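Local coordinates for beta-agarase B (PDB 4ATF), which hydrolyses the beta-1,4-galactosidic linkages of agarose at random, with retention of the anomeric configuration, at residues Ala117-Ser122 against His199-Tyr204. The protein carries 1 engineered substitution. Residues are numbered along the deposited sequence; the frame is centred on the assembly and turned at random. Where two conformers were deposited one is given.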
ATOM      1  N   ALA A 117      10.802  -0.336   3.545  1.00 10.81           N
ATOM      2  CA  ALA A 117      10.282   1.026   3.566  1.00 10.05           C
ATOM      3  C   ALA A 117      10.274   1.576   4.966  1.00 10.72           C
ATOM      4  O   ALA A 117      10.272   0.813   5.983  1.00 11.59           O
ATOM      5  CB  ALA A 117       8.775   1.070   2.957  1.00  9.07           C
ATOM      6  N   LYS A 118      10.197   2.889   5.065  1.00 11.48           N
ATOM      7  CA  LYS A 118      10.145   3.583   6.357  1.00 11.13           C
ATOM      8  C   LYS A 118       8.875   4.435   6.458  1.00 12.09           C
ATOM      9  O   LYS A 118       8.748   5.492   5.820  1.00 11.02           O
ATOM     10  CB  LYS A 118      11.417   4.426   6.555  1.00 12.50           C
ATOM     11  CG  LYS A 118      11.552   5.094   7.917  1.00 14.70           C
ATOM     12  CD  LYS A 118      12.908   5.866   7.953  1.00 19.09           C
ATOM     13  CE  LYS A 118      12.819   6.926   8.970  1.00 25.31           C
ATOM     14  NZ  LYS A 118      13.442   6.269  10.085  1.00 30.17           N
ATOM     15  N   VAL A 119       7.935   3.952   7.265  1.00 11.53           N
ATOM     16  CA  VAL A 119       6.606   4.603   7.454  1.00 10.87           C
ATOM     17  C   VAL A 119       6.864   6.055   7.919  1.00 11.59           C
ATOM     18  O   VAL A 119       7.780   6.287   8.771  1.00 11.27           O
ATOM     19  CB  VAL A 119       5.794   3.809   8.538  1.00  9.99           C
ATOM     20  CG1 VAL A 119       4.451   4.526   8.923  1.00  9.16           C
ATOM     21  CG2 VAL A 119       5.519   2.365   7.997  1.00 10.69           C
ATOM     22  N   MET A 120       6.117   7.029   7.388  1.00 10.77           N
ATOM     23  CA  MET A 120       6.267   8.429   7.820  1.00 11.47           C
ATOM     24  C   MET A 120       5.871   8.711   9.275  1.00 12.74           C
ATOM     25  O   MET A 120       4.911   8.123   9.785  1.00 12.78           O
ATOM     26  CB  MET A 120       5.359   9.335   6.978  1.00 11.54           C
ATOM     27  CG  MET A 120       5.681   9.285   5.501  1.00 11.48           C
ATOM     28  SD  MET A 120       4.726  10.558   4.567  1.00 14.56           S
ATOM     29  CE  MET A 120       3.035   9.878   4.784  1.00 14.99           C
ATOM     30  N   ASN A 121       6.531   9.697   9.898  1.00 11.93           N
ATOM     31  CA  ASN A 121       6.084  10.237  11.175  1.00 12.58           C
ATOM     32  C   ASN A 121       5.006  11.310  10.885  1.00 12.37           C
ATOM     33  O   ASN A 121       5.212  12.496  11.154  1.00 13.16           O
ATOM     34  CB  ASN A 121       7.284  10.865  11.901  1.00 12.76           C
ATOM     35  CG  ASN A 121       6.945  11.287  13.333  1.00 16.14           C
ATOM     36  OD1 ASN A 121       5.856  11.009  13.856  1.00 13.33           O
ATOM     37  ND2 ASN A 121       7.867  12.003  13.952  1.00 18.28           N
ATOM     38  N   SER A 122       3.889  10.868  10.287  1.00 11.26           N
ATOM     39  CA  SER A 122       2.779  11.712   9.878  1.00 11.86           C
ATOM     40  C   SER A 122       1.411  11.027  10.090  1.00 12.27           C
ATOM     41  O   SER A 122       1.308   9.743  10.185  1.00 11.85           O
ATOM     42  CB  SER A 122       2.958  11.945   8.355  1.00 12.71           C
ATOM     43  OG  SER A 122       1.920  12.788   7.811  1.00 15.26           O
ATOM     44  N   HIS A 199      11.708  -1.234   7.543  1.00 12.60           N
ATOM     45  CA  HIS A 199      11.316  -2.630   7.758  1.00 11.90           C
ATOM     46  C   HIS A 199      10.929  -3.247   6.415  1.00 11.48           C
ATOM     47  O   HIS A 199      10.677  -2.547   5.390  1.00 11.57           O
ATOM     48  CB  HIS A 199      10.092  -2.678   8.722  1.00 11.35           C
ATOM     49  CG  HIS A 199      10.412  -2.222  10.119  1.00 11.62           C
ATOM     50  ND1 HIS A 199      10.911  -3.074  11.092  1.00 13.00           N
ATOM     51  CD2 HIS A 199      10.315  -1.015  10.704  1.00 10.77           C
ATOM     52  CE1 HIS A 199      11.116  -2.403  12.214  1.00 15.53           C
ATOM     53  NE2 HIS A 199      10.754  -1.146  12.007  1.00 14.97           N
ATOM     54  N   ARG A 200      10.850  -4.564   6.401  1.00 11.66           N
ATOM     55  CA  ARG A 200      10.480  -5.289   5.183  1.00 11.70           C
ATOM     56  C   ARG A 200       9.042  -5.764   5.312  1.00 11.67           C
ATOM     57  O   ARG A 200       8.748  -6.583   6.197  1.00 13.75           O
ATOM     58  CB  ARG A 200      11.386  -6.528   5.024  1.00 11.53           C
ATOM     59  CG  ARG A 200      12.823  -6.195   4.564  1.00 15.73           C
ATOM     60  CD  ARG A 200      13.417  -7.419   3.911  1.00 24.38           C
ATOM     61  NE  ARG A 200      13.821  -8.278   4.893  1.00 25.75           N
ATOM     62  CZ  ARG A 200      13.632  -9.581   5.028  1.00 23.50           C
ATOM     63  NH1 ARG A 200      12.863 -10.400   4.256  1.00 20.90           N
ATOM     64  NH2 ARG A 200      14.256 -10.012   6.079  1.00 18.10           N
ATOM     65  N   PHE A 201       8.163  -5.306   4.426  1.00 11.22           N
ATOM     66  CA  PHE A 201       6.773  -5.697   4.408  1.00  9.55           C
ATOM     67  C   PHE A 201       6.503  -6.476   3.105  1.00 10.09           C
ATOM     68  O   PHE A 201       6.686  -5.922   2.015  1.00  9.87           O
ATOM     69  CB  PHE A 201       5.901  -4.410   4.426  1.00  8.59           C
ATOM     70  CG  PHE A 201       6.200  -3.505   5.580  1.00 11.05           C
ATOM     71  CD1 PHE A 201       5.651  -3.757   6.831  1.00 10.64           C
ATOM     72  CD2 PHE A 201       7.060  -2.425   5.419  1.00  9.48           C
ATOM     73  CE1 PHE A 201       5.912  -2.916   7.953  1.00 11.49           C
ATOM     74  CE2 PHE A 201       7.372  -1.536   6.483  1.00 10.38           C
ATOM     75  CZ  PHE A 201       6.766  -1.750   7.789  1.00 10.41           C
ATOM     76  N   GLY A 202       6.018  -7.720   3.212  1.00  9.54           N
ATOM     77  CA  GLY A 202       5.841  -8.535   2.035  1.00 10.28           C
ATOM     78  C   GLY A 202       4.500  -9.250   2.068  1.00 10.92           C
ATOM     79  O   GLY A 202       3.844  -9.379   3.148  1.00  9.86           O
ATOM     80  N   VAL A 203       4.094  -9.739   0.897  0.50 10.26           N
ATOM     81  CA  VAL A 203       2.893 -10.549   0.781  0.50 10.76           C
ATOM     82  C   VAL A 203       3.167 -11.659  -0.219  0.50 10.72           C
ATOM     83  O   VAL A 203       3.739 -11.417  -1.291  0.50 10.93           O
ATOM     84  CB  VAL A 203       1.688  -9.737   0.278  0.50 10.31           C
ATOM     85  CG1 VAL A 203       1.828  -9.431  -1.222  0.50  8.22           C
ATOM     86  CG2 VAL A 203       0.376 -10.501   0.541  0.50 11.67           C
ATOM     87  N   TYR A 204       2.798 -12.890   0.146  1.00 10.55           N
ATOM     88  CA  TYR A 204       2.750 -13.993  -0.840  1.00 10.85           C
ATOM     89  C   TYR A 204       1.296 -14.086  -1.275  1.00 10.59           C
ATOM     90  O   TYR A 204       0.420 -14.527  -0.473  1.00 12.51           O
ATOM     91  CB  TYR A 204       3.174 -15.342  -0.224  1.00 10.99           C
ATOM     92  CG  TYR A 204       3.195 -16.516  -1.213  1.00 11.39           C
ATOM     93  CD1 TYR A 204       3.241 -16.296  -2.637  1.00 11.45           C
ATOM     94  CD2 TYR A 204       3.193 -17.867  -0.743  1.00 13.31           C
ATOM     95  CE1 TYR A 204       3.288 -17.391  -3.534  1.00 13.27           C
ATOM     96  CE2 TYR A 204       3.270 -18.953  -1.651  1.00 13.01           C
ATOM     97  CZ  TYR A 204       3.306 -18.683  -3.017  1.00 15.86           C
ATOM     98  OH  TYR A 204       3.342 -19.753  -3.851  1.00 18.81           O
TER
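Ala117 and His199 face each other as an antiparallel hydrogen-bonded pair in the beta-sandwich (jelly roll) of a family 16 glycoside hydrolase, joining the last residues of strand 111-118 to the first of strand 199-207. Both backbone amides of the pair are satisfied here. Ala117 N donates to His199 O at 2.9 Å, nearly straight at 159° and in the carbonyl plane. The return bond, His199 N to Ala117 O, is also 2.9 Å long, but its donor is tilted 29° from the plane of the accepting carbonyl. Further along the two strands the ladder continues with backbone bonding between Phe201 and Ala115; Lys118, the residue after Ala117, bonds through its backbone to Gly295 of strand 293-306, the other neighbour of strand 111-118, and the strand ends there. The polar groups around the pair draw on other partners: His199 ND1 is hydrogen-bonded to Asp216 OD2, the other carboxylate oxygen of Asp216 takes the amide of Arg200, and Arg200 NH1 forms a salt bridge with Glu114. Phe201 supplies the apolar part. With CG anti to the carbonyl carbon (chi1 -56°), its ring reaches out toward Ala117 and Val119, and Leu142 packs against both this ring and Ala117 from strand 137-145, the strand bearing the probable nucleophile Glu138 and Asp143, the engineered residue at the probable proton-donor position. Val119 approaches the ring obliquely, CG2 lying 4.3 Å from Phe201 CZ. Besides its bond from His199, Ala117 O meets the ring at its edge, near the ring plane, 3.8 Å from Phe201 CE2.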